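PDB 5UAM: ulvan Lyase-PL25 from Pseudoalteromonas sp. PLSV, which cleaves ulvan, the sulfated cell-wall polysaccharide of green seaweeds, as a polysaccharide lyase of family 25 with a beta-propeller fold. Local coordinates for residues A[222-227]-A[307-312]; A[260-265]-A[288-293]; A[303-308]-A[360-365]. All coordinates share one frame; numbering follows the deposited sequence. Where two conformers were deposited one is given.

Contact 1 of 3, residues A[222-227]-A[307-312]; sequences YAWAGK and GSTHLD. With PO4 (phosphate ion), chain E.
W224 lays its indole on the backbone of G307 and S308. CB of S308 sits over the centre of the six-membered ring, 3.5 Å from its centroid, as a CH-pi contact. G307 O comes over the same indole, 3.2 Å from W224 CD1. T309 O approaches W224 CZ3 at 3.3 Å. The indole then turns its edge to the face of H310 in an offset edge-to-face pair, planes at 72°. CG of W224 lies anti to the backbone N (chi1 -165°), which carries the ring across to strand 303-311. Water 1 donates to both K227 O and T309 O, and water 2 links K227 O to L311 N. The second shell holds the indole in place: NE1 bonds to I40 O and H43 stacks on the ring. H310 NE2 bonds to D364. Y222 OH donates to O2 of a phosphate ion, probably from the crystallisation liquor (2.6 Å). H99, H119, R180 and H184 also bond to the ion. Y222 is a probable substrate-binding residue. G307 and S308 form a classic beta bulge facing A320. Strand 217-227 packs against strand 303-311 of another sheet, 30° from parallel, as between neighbouring sheets of a beta-propeller.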
loop_
_atom_site.group_PDB
_atom_site.type_symbol
_atom_site.label_atom_id
_atom_site.label_comp_id
_atom_site.label_asym_id
_atom_site.label_seq_id
_atom_site.Cartn_x
_atom_site.Cartn_y
_atom_site.Cartn_z
ATOM N N TYR A 222 7.724 -7.555 -4.825
ATOM C CA TYR A 222 6.707 -6.727 -4.179
ATOM C C TYR A 222 6.726 -5.358 -4.843
ATOM O O TYR A 222 7.783 -4.730 -4.946
ATOM C CB TYR A 222 6.987 -6.565 -2.677
ATOM C CG TYR A 222 6.799 -7.849 -1.904
ATOM C CD1 TYR A 222 7.861 -8.740 -1.754
ATOM C CD2 TYR A 222 5.581 -8.186 -1.333
ATOM C CE1 TYR A 222 7.704 -9.934 -1.071
ATOM C CE2 TYR A 222 5.410 -9.362 -0.657
ATOM C CZ TYR A 222 6.493 -10.237 -0.492
ATOM O OH TYR A 222 6.334 -11.424 0.182
ATOM N N ALA A 223 5.562 -4.897 -5.291
ATOM C CA ALA A 223 5.478 -3.675 -6.083
ATOM C C ALA A 223 4.496 -2.692 -5.464
ATOM O O ALA A 223 3.558 -3.073 -4.766
ATOM C CB ALA A 223 5.028 -3.992 -7.523
ATOM N N TRP A 224 4.727 -1.414 -5.744
ATOM C CA TRP A 224 3.831 -0.323 -5.402
ATOM C C TRP A 224 3.643 0.516 -6.654
ATOM O O TRP A 224 4.615 1.078 -7.194
ATOM C CB TRP A 224 4.408 0.524 -4.274
ATOM C CG TRP A 224 3.449 1.458 -3.590
ATOM C CD1 TRP A 224 2.758 1.213 -2.434
ATOM C CD2 TRP A 224 3.079 2.781 -4.000
ATOM N NE1 TRP A 224 2.003 2.300 -2.090
ATOM C CE2 TRP A 224 2.186 3.279 -3.037
ATOM C CE3 TRP A 224 3.430 3.602 -5.078
ATOM C CZ2 TRP A 224 1.627 4.548 -3.129
ATOM C CZ3 TRP A 224 2.865 4.861 -5.153
ATOM C CH2 TRP A 224 1.990 5.312 -4.206
ATOM N N ALA A 225 2.402 0.584 -7.120
ATOM C CA ALA A 225 2.047 1.320 -8.319
ATOM C C ALA A 225 1.243 2.549 -7.956
ATOM O O ALA A 225 0.316 2.480 -7.142
ATOM C CB ALA A 225 1.209 0.446 -9.247
ATOM N N GLY A 226 1.566 3.681 -8.578
ATOM C CA GLY A 226 0.842 4.912 -8.355
ATOM C C GLY A 226 0.806 5.754 -9.611
ATOM O O GLY A 226 1.445 5.435 -10.612
ATOM N N LYS A 227 0.057 6.846 -9.545
ATOM C CA LYS A 227 0.004 7.774 -10.663
ATOM C C LYS A 227 1.342 8.446 -10.880
ATOM O O LYS A 227 2.062 8.792 -9.935
ATOM C CB LYS A 227 -1.021 8.855 -10.380
ATOM C CG LYS A 227 -2.397 8.469 -10.789
ATOM C CD LYS A 227 -2.586 8.683 -12.277
ATOM C CE LYS A 227 -4.057 8.715 -12.626
ATOM N NZ LYS A 227 -4.771 9.855 -11.995
ATOM N N GLY A 307 8.199 0.556 -0.035
ATOM C CA GLY A 307 7.488 1.758 0.338
ATOM C C GLY A 307 6.640 2.244 -0.809
ATOM O O GLY A 307 5.709 1.547 -1.190
ATOM N N SER A 308 6.936 3.417 -1.361
ATOM C CA SER A 308 6.089 4.046 -2.364
ATOM C C SER A 308 6.970 4.919 -3.242
ATOM O O SER A 308 8.161 5.097 -2.986
ATOM C CB SER A 308 5.013 4.898 -1.701
ATOM O OG SER A 308 5.668 5.863 -0.872
ATOM N N THR A 309 6.372 5.468 -4.295
ATOM C CA THR A 309 7.107 6.312 -5.231
ATOM C C THR A 309 6.215 7.441 -5.726
ATOM O O THR A 309 5.014 7.263 -5.919
ATOM C CB THR A 309 7.686 5.468 -6.395
ATOM O OG1 THR A 309 8.407 6.301 -7.307
ATOM C CG2 THR A 309 6.606 4.751 -7.163
ATOM N N HIS A 310 6.834 8.605 -5.943
ATOM C CA HIS A 310 6.150 9.797 -6.425
ATOM C C HIS A 310 7.120 10.613 -7.261
ATOM O O HIS A 310 8.336 10.612 -7.010
ATOM C CB HIS A 310 5.683 10.695 -5.257
ATOM C CG HIS A 310 4.800 9.999 -4.279
ATOM N ND1 HIS A 310 3.489 9.698 -4.561
ATOM C CD2 HIS A 310 5.042 9.548 -3.028
ATOM C CE1 HIS A 310 2.959 9.075 -3.516
ATOM N NE2 HIS A 310 3.878 8.984 -2.574
ATOM N N LEU A 311 6.579 11.319 -8.256
ATOM C CA LEU A 311 7.402 12.179 -9.096
ATOM C C LEU A 311 7.468 13.595 -8.548
ATOM O O LEU A 311 6.472 14.127 -8.051
ATOM C CB LEU A 311 6.829 12.268 -10.505
ATOM C CG LEU A 311 6.671 10.949 -11.250
ATOM C CD1 LEU A 311 6.198 11.195 -12.666
ATOM C CD2 LEU A 311 7.968 10.153 -11.272
ATOM N N ASP A 312 8.643 14.217 -8.682
ATOM C CA ASP A 312 8.785 15.626 -8.345
ATOM C C ASP A 312 8.286 16.492 -9.505
ATOM O O ASP A 312 7.818 16.000 -10.537
ATOM C CB ASP A 312 10.214 15.953 -7.881
ATOM C CG ASP A 312 11.273 15.814 -8.960
ATOM O OD1 ASP A 312 10.984 15.989 -10.157
ATOM O OD2 ASP A 312 12.439 15.559 -8.593
HETATM P P PO4 E . 3.128 -12.400 1.915
HETATM O O1 PO4 E . 3.979 -13.500 2.517
HETATM O O2 PO4 E . 3.838 -11.752 0.798
HETATM O O3 PO4 E . 2.906 -11.412 3.036
HETATM O O4 PO4 E . 1.834 -13.033 1.412
HETATM O O HOH W 1 2.584 7.829 -7.269
HETATM O O HOH W 2 3.764 10.964 -8.995
#

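Contact 2 of 3, residues A[260-265]-A[288-293]; sequences DVYFMS and EVADEK. With EDO (1,2-ethanediol), chain L.
Y262 reaches from strand 258-267 to helix 287-293 and makes both direct side-chain contacts with it. Its CB points toward the helix. CG is anti to the carbonyl carbon (chi1 -57°), and the ring extends from there to the helix surface. One long side of the ring meets the helix first. CD2 lies 3.6 Å from A290 CB, and A290 O is near the ring plane at the edge, 3.7 Å from CD2. CE2 is 3.5 Å from A290 CB, which approaches obliquely. The same CE2 is 3.3 Å from D291 OD1. At the tip, OH donates a hydrogen bond of 2.7 Å to D291 OD1, meeting this oxygen nearly along its C-O axis. Ring and carboxylate planes are only 10° apart, and OD1 lies at the ring edge, near its plane. The short helix lies between strands 280-281 and 295-297, in a fold made mainly of antiparallel strands. It packs here on strand 258-267, far from the centre of the chain. Y237 meets the Y262 ring with nearly parallel planes, and T294 and M295 also touch this side chain. D260 OD2 is 5.2 Å from D291 OD1. These like charges are not in contact, and the hydrogen bond from Y262 OH probably offsets some of the repulsion between them. D291 O accepts a hydrogen bond of 3.0 Å from O2 of an ethanediol, probably from the crystallisation liquor.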
loop_
_atom_site.group_PDB
_atom_site.type_symbol
_atom_site.label_atom_id
_atom_site.label_comp_id
_atom_site.label_asym_id
_atom_site.label_seq_id
_atom_site.Cartn_x
_atom_site.Cartn_y
_atom_site.Cartn_z
ATOM N N ASP A 260 16.968 -4.550 -2.376
ATOM C CA ASP A 260 17.095 -3.582 -3.467
ATOM C C ASP A 260 15.783 -2.876 -3.766
ATOM O O ASP A 260 14.737 -3.191 -3.186
ATOM C CB ASP A 260 17.683 -4.242 -4.726
ATOM C CG ASP A 260 19.012 -4.933 -4.455
ATOM O OD1 ASP A 260 19.748 -4.545 -3.511
ATOM O OD2 ASP A 260 19.348 -5.886 -5.205
ATOM N N VAL A 261 15.837 -1.859 -4.619
ATOM C CA VAL A 261 14.622 -1.207 -5.082
ATOM C C VAL A 261 14.814 -0.809 -6.534
ATOM O O VAL A 261 15.908 -0.408 -6.941
ATOM C CB VAL A 261 14.169 -0.044 -4.154
ATOM C CG1 VAL A 261 15.080 1.161 -4.262
ATOM C CG2 VAL A 261 12.723 0.344 -4.436
ATOM N N TYR A 262 13.741 -0.961 -7.301
ATOM C CA TYR A 262 13.709 -0.787 -8.739
ATOM C C TYR A 262 12.570 0.167 -9.086
ATOM O O TYR A 262 11.650 0.382 -8.286
ATOM C CB TYR A 262 13.408 -2.118 -9.412
ATOM C CG TYR A 262 14.340 -3.280 -9.110
ATOM C CD1 TYR A 262 14.228 -4.003 -7.932
ATOM C CD2 TYR A 262 15.271 -3.686 -10.037
ATOM C CE1 TYR A 262 15.045 -5.076 -7.676
ATOM C CE2 TYR A 262 16.090 -4.769 -9.798
ATOM C CZ TYR A 262 15.953 -5.474 -8.622
ATOM O OH TYR A 262 16.770 -6.558 -8.358
ATOM N N PHE A 263 12.610 0.693 -10.316
ATOM C CA PHE A 263 11.630 1.668 -10.790
ATOM C C PHE A 263 11.341 1.487 -12.277
ATOM O O PHE A 263 12.259 1.336 -13.073
ATOM C CB PHE A 263 12.150 3.096 -10.595
ATOM C CG PHE A 263 11.205 4.143 -11.080
ATOM C CD1 PHE A 263 10.188 4.605 -10.264
ATOM C CD2 PHE A 263 11.296 4.634 -12.375
ATOM C CE1 PHE A 263 9.289 5.541 -10.743
ATOM C CE2 PHE A 263 10.394 5.547 -12.830
ATOM C CZ PHE A 263 9.399 6.003 -12.020
ATOM N N MET A 264 10.064 1.562 -12.651
ATOM C CA MET A 264 9.709 1.650 -14.056
ATOM C C MET A 264 8.383 2.384 -14.205
ATOM O O MET A 264 7.657 2.598 -13.235
ATOM C CB MET A 264 9.684 0.266 -14.723
ATOM C CG MET A 264 8.674 -0.689 -14.152
ATOM S SD MET A 264 9.131 -2.352 -14.708
ATOM C CE MET A 264 7.814 -3.339 -13.990
ATOM N N SER A 265 8.067 2.733 -15.450
ATOM C CA SER A 265 6.897 3.529 -15.792
ATOM C C SER A 265 6.084 2.806 -16.863
ATOM O O SER A 265 6.636 2.112 -17.710
ATOM C CB SER A 265 7.367 4.898 -16.308
ATOM O OG SER A 265 6.308 5.813 -16.514
ATOM N N GLU A 288 16.643 -10.473 -14.425
ATOM C CA GLU A 288 17.841 -10.150 -15.194
ATOM C C GLU A 288 17.684 -8.819 -15.912
ATOM O O GLU A 288 18.615 -8.007 -15.948
ATOM C CB GLU A 288 18.128 -11.283 -16.181
ATOM C CG GLU A 288 18.579 -12.578 -15.501
ATOM C CD GLU A 288 17.448 -13.543 -15.146
ATOM O OE1 GLU A 288 16.275 -13.137 -15.077
ATOM O OE2 GLU A 288 17.752 -14.749 -14.978
ATOM N N VAL A 289 16.516 -8.575 -16.498
ATOM C CA VAL A 289 16.285 -7.292 -17.141
ATOM C C VAL A 289 16.213 -6.183 -16.110
ATOM O O VAL A 289 16.709 -5.074 -16.344
ATOM C CB VAL A 289 15.015 -7.355 -18.000
ATOM C CG1 VAL A 289 14.573 -5.933 -18.427
ATOM C CG2 VAL A 289 15.268 -8.267 -19.197
ATOM N N ALA A 290 15.553 -6.437 -14.975
ATOM C CA ALA A 290 15.443 -5.410 -13.946
ATOM C C ALA A 290 16.820 -4.991 -13.435
ATOM O O ALA A 290 17.103 -3.796 -13.277
ATOM C CB ALA A 290 14.568 -5.908 -12.794
ATOM N N ASP A 291 17.680 -5.961 -13.137
ATOM C CA ASP A 291 19.024 -5.620 -12.675
ATOM C C ASP A 291 19.791 -4.802 -13.701
ATOM O O ASP A 291 20.627 -3.973 -13.331
ATOM C CB ASP A 291 19.817 -6.885 -12.325
ATOM C CG ASP A 291 19.416 -7.480 -10.984
ATOM O OD1 ASP A 291 18.622 -6.858 -10.246
ATOM O OD2 ASP A 291 19.880 -8.590 -10.660
ATOM N N GLU A 292 19.527 -5.014 -14.988
ATOM C CA GLU A 292 20.214 -4.294 -16.048
ATOM C C GLU A 292 19.618 -2.914 -16.299
ATOM O O GLU A 292 20.364 -1.976 -16.610
ATOM C CB GLU A 292 20.154 -5.131 -17.330
ATOM C CG GLU A 292 20.750 -4.471 -18.584
ATOM C CD GLU A 292 22.267 -4.458 -18.584
ATOM O OE1 GLU A 292 22.872 -5.114 -17.705
ATOM O OE2 GLU A 292 22.843 -3.794 -19.475
ATOM N N LYS A 293 18.293 -2.764 -16.173
ATOM C CA LYS A 293 17.597 -1.600 -16.720
ATOM C C LYS A 293 16.785 -0.791 -15.723
ATOM O O LYS A 293 16.592 0.411 -15.955
ATOM C CB LYS A 293 16.638 -2.021 -17.844
ATOM C CG LYS A 293 17.301 -2.628 -19.063
ATOM C CD LYS A 293 18.188 -1.629 -19.782
ATOM C CE LYS A 293 18.829 -2.233 -21.012
ATOM N NZ LYS A 293 19.829 -1.285 -21.591
HETATM C C1 EDO L . 20.201 0.029 -13.536
HETATM O O1 EDO L . 20.414 1.146 -12.641
HETATM C C2 EDO L . 21.498 -0.733 -13.761
HETATM O O2 EDO L . 21.862 -1.405 -12.551
#

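Contact 3 of 3, residues A[303-308]-A[360-365]; sequences WTFNGS and VSRGDF
Different first torsions bring F305 and R362 together. F305 has CG anti to the backbone N (chi1 -177°), while R362 has CG anti to the carbonyl carbon and bends again at chi2. The bend brings the guanidinium beside the phenyl ring, with the two planes 29° apart. NE comes closest, 3.5 Å from F305 CD2, and R362 NH2 lies 3.7 Å from the same carbon. F305 CB lies over one face of the guanidinium. V360 CG1 packs over a face as well, offset toward the rim. R362 NH1 donates to S361 O (2.8 Å), which helps fix the turn of the group. Replacing R362 with an alanine would probably open a gap beside the F305 ring and leave S361 O without its guanidinium donor. At the other end, S308 OG donates to D364 OD1 (2.9 Å) from above the carboxylate plane, 47° out of it. Water 3 donates to both S308 OG and G363 O, adding a second bridge between the strands. F365 turns its ring edge to S308 O, with CE1 at 3.9 Å. D364 OD1 also accepts from H310 NE2 and, weakly, from F365 N, while OD2 accepts from F418 N. Three donors thus share one oxygen of a buried carboxylate, which is likely to favour the charged form of D364 and to fix its rotation between neighbouring propeller sheets.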
loop_
_atom_site.group_PDB
_atom_site.type_symbol
_atom_site.label_atom_id
_atom_site.label_comp_id
_atom_site.label_asym_id
_atom_site.label_seq_id
_atom_site.Cartn_x
_atom_site.Cartn_y
_atom_site.Cartn_z
ATOM N N TRP A 303 17.986 -6.132 4.310
ATOM C CA TRP A 303 16.696 -6.660 3.903
ATOM C C TRP A 303 15.687 -5.520 3.785
ATOM O O TRP A 303 15.637 -4.615 4.632
ATOM C CB TRP A 303 16.189 -7.667 4.930
ATOM C CG TRP A 303 16.911 -8.982 4.935
ATOM C CD1 TRP A 303 18.195 -9.235 4.516
ATOM C CD2 TRP A 303 16.384 -10.245 5.371
ATOM N NE1 TRP A 303 18.484 -10.569 4.666
ATOM C CE2 TRP A 303 17.387 -11.206 5.187
ATOM C CE3 TRP A 303 15.151 -10.651 5.897
ATOM C CZ2 TRP A 303 17.210 -12.549 5.522
ATOM C CZ3 TRP A 303 14.977 -11.983 6.230
ATOM C CH2 TRP A 303 15.995 -12.915 6.035
ATOM N N THR A 304 14.861 -5.577 2.744
ATOM C CA THR A 304 13.956 -4.483 2.411
ATOM C C THR A 304 12.496 -4.813 2.685
ATOM O O THR A 304 12.087 -5.970 2.833
ATOM C CB THR A 304 14.108 -4.080 0.938
ATOM O OG1 THR A 304 14.023 -5.256 0.128
ATOM C CG2 THR A 304 15.451 -3.397 0.728
ATOM N N PHE A 305 11.718 -3.747 2.764
ATOM C CA PHE A 305 10.267 -3.808 2.788
ATOM C C PHE A 305 9.831 -2.590 2.003
ATOM O O PHE A 305 10.234 -1.467 2.320
ATOM C CB PHE A 305 9.732 -3.756 4.228
ATOM C CG PHE A 305 8.232 -3.891 4.340
ATOM C CD1 PHE A 305 7.635 -5.135 4.288
ATOM C CD2 PHE A 305 7.436 -2.770 4.519
ATOM C CE1 PHE A 305 6.250 -5.251 4.398
ATOM C CE2 PHE A 305 6.073 -2.896 4.633
ATOM C CZ PHE A 305 5.498 -4.123 4.574
ATOM N N ASN A 306 9.095 -2.815 0.933
ATOM C CA ASN A 306 8.859 -1.756 -0.027
ATOM C C ASN A 306 8.034 -0.615 0.569
ATOM O O ASN A 306 7.275 -0.773 1.541
ATOM C CB ASN A 306 8.179 -2.329 -1.268
ATOM C CG ASN A 306 8.340 -1.461 -2.464
ATOM O OD1 ASN A 306 9.335 -0.777 -2.621
ATOM N ND2 ASN A 306 7.342 -1.493 -3.340
ATOM N N GLY A 307 8.199 0.556 -0.035
ATOM C CA GLY A 307 7.488 1.758 0.338
ATOM C C GLY A 307 6.640 2.244 -0.809
ATOM O O GLY A 307 5.709 1.547 -1.190
ATOM N N SER A 308 6.936 3.417 -1.361
ATOM C CA SER A 308 6.089 4.046 -2.364
ATOM C C SER A 308 6.970 4.919 -3.242
ATOM O O SER A 308 8.161 5.097 -2.986
ATOM C CB SER A 308 5.013 4.898 -1.701
ATOM O OG SER A 308 5.668 5.863 -0.872
ATOM N N VAL A 360 11.672 0.319 13.977
ATOM C CA VAL A 360 10.812 0.276 12.801
ATOM C C VAL A 360 10.311 1.679 12.480
ATOM O O VAL A 360 9.764 2.370 13.350
ATOM C CB VAL A 360 9.622 -0.668 13.028
ATOM C CG1 VAL A 360 8.696 -0.652 11.818
ATOM C CG2 VAL A 360 10.099 -2.082 13.359
ATOM N N SER A 361 10.446 2.093 11.223
ATOM C CA SER A 361 9.784 3.308 10.769
ATOM C C SER A 361 9.142 3.050 9.418
ATOM O O SER A 361 9.639 2.253 8.626
ATOM C CB SER A 361 10.704 4.522 10.684
ATOM O OG SER A 361 11.769 4.261 9.776
ATOM N N ARG A 362 8.024 3.733 9.169
ATOM C CA ARG A 362 7.293 3.659 7.913
ATOM C C ARG A 362 6.786 5.054 7.590
ATOM O O ARG A 362 6.553 5.855 8.493
ATOM C CB ARG A 362 6.082 2.712 8.015
ATOM C CG ARG A 362 6.440 1.266 8.273
ATOM C CD ARG A 362 7.135 0.622 7.082
ATOM N NE ARG A 362 7.359 -0.791 7.347
ATOM C CZ ARG A 362 8.484 -1.307 7.839
ATOM N NH1 ARG A 362 9.515 -0.526 8.140
ATOM N NH2 ARG A 362 8.566 -2.607 8.057
ATOM N N GLY A 363 6.571 5.356 6.320
ATOM C CA GLY A 363 6.024 6.663 6.010
ATOM C C GLY A 363 5.815 6.818 4.523
ATOM O O GLY A 363 6.468 6.157 3.722
ATOM N N ASP A 364 4.903 7.706 4.176
ATOM C CA ASP A 364 4.733 8.164 2.799
ATOM C C ASP A 364 5.218 9.603 2.730
ATOM O O ASP A 364 5.406 10.278 3.754
ATOM C CB ASP A 364 3.263 8.045 2.369
ATOM C CG ASP A 364 3.045 8.049 0.857
ATOM O OD1 ASP A 364 4.022 8.008 0.067
ATOM O OD2 ASP A 364 1.859 8.057 0.455
ATOM N N PHE A 365 5.454 10.095 1.513
ATOM C CA PHE A 365 6.058 11.406 1.366
ATOM C C PHE A 365 5.402 12.167 0.231
ATOM O O PHE A 365 4.734 11.602 -0.637
ATOM C CB PHE A 365 7.576 11.320 1.112
ATOM C CG PHE A 365 7.927 10.693 -0.220
ATOM C CD1 PHE A 365 8.015 9.323 -0.367
ATOM C CD2 PHE A 365 8.151 11.494 -1.332
ATOM C CE1 PHE A 365 8.339 8.777 -1.620
ATOM C CE2 PHE A 365 8.459 10.949 -2.549
ATOM C CZ PHE A 365 8.561 9.606 -2.689
HETATM O O HOH W 3 6.292 4.483 1.638
#

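How the contacts relate
Contacts 1 and 3 lie about 9 and 10 Å from the centre of the chain and share strand 303-311, including G307 and S308. That strand faces 217-227 on one flank and 362-367 on another, so three sheets meet along it. H310 and D364 join the two contacts by a probable hydrogen bond. Contact 2 is peripheral, about 20 Å from that centre, yet largely buried. It touches contact 1 through F263 and T309, and strands 217-227 and 258-267 share a sheet. Chemistry follows place: contact 1 is aromatic packing with water bridges, contact 3 centres on a buried carboxylate, and contact 2 joins a tyrosine to a helix alanine by packing and to an aspartate by one hydrogen bond.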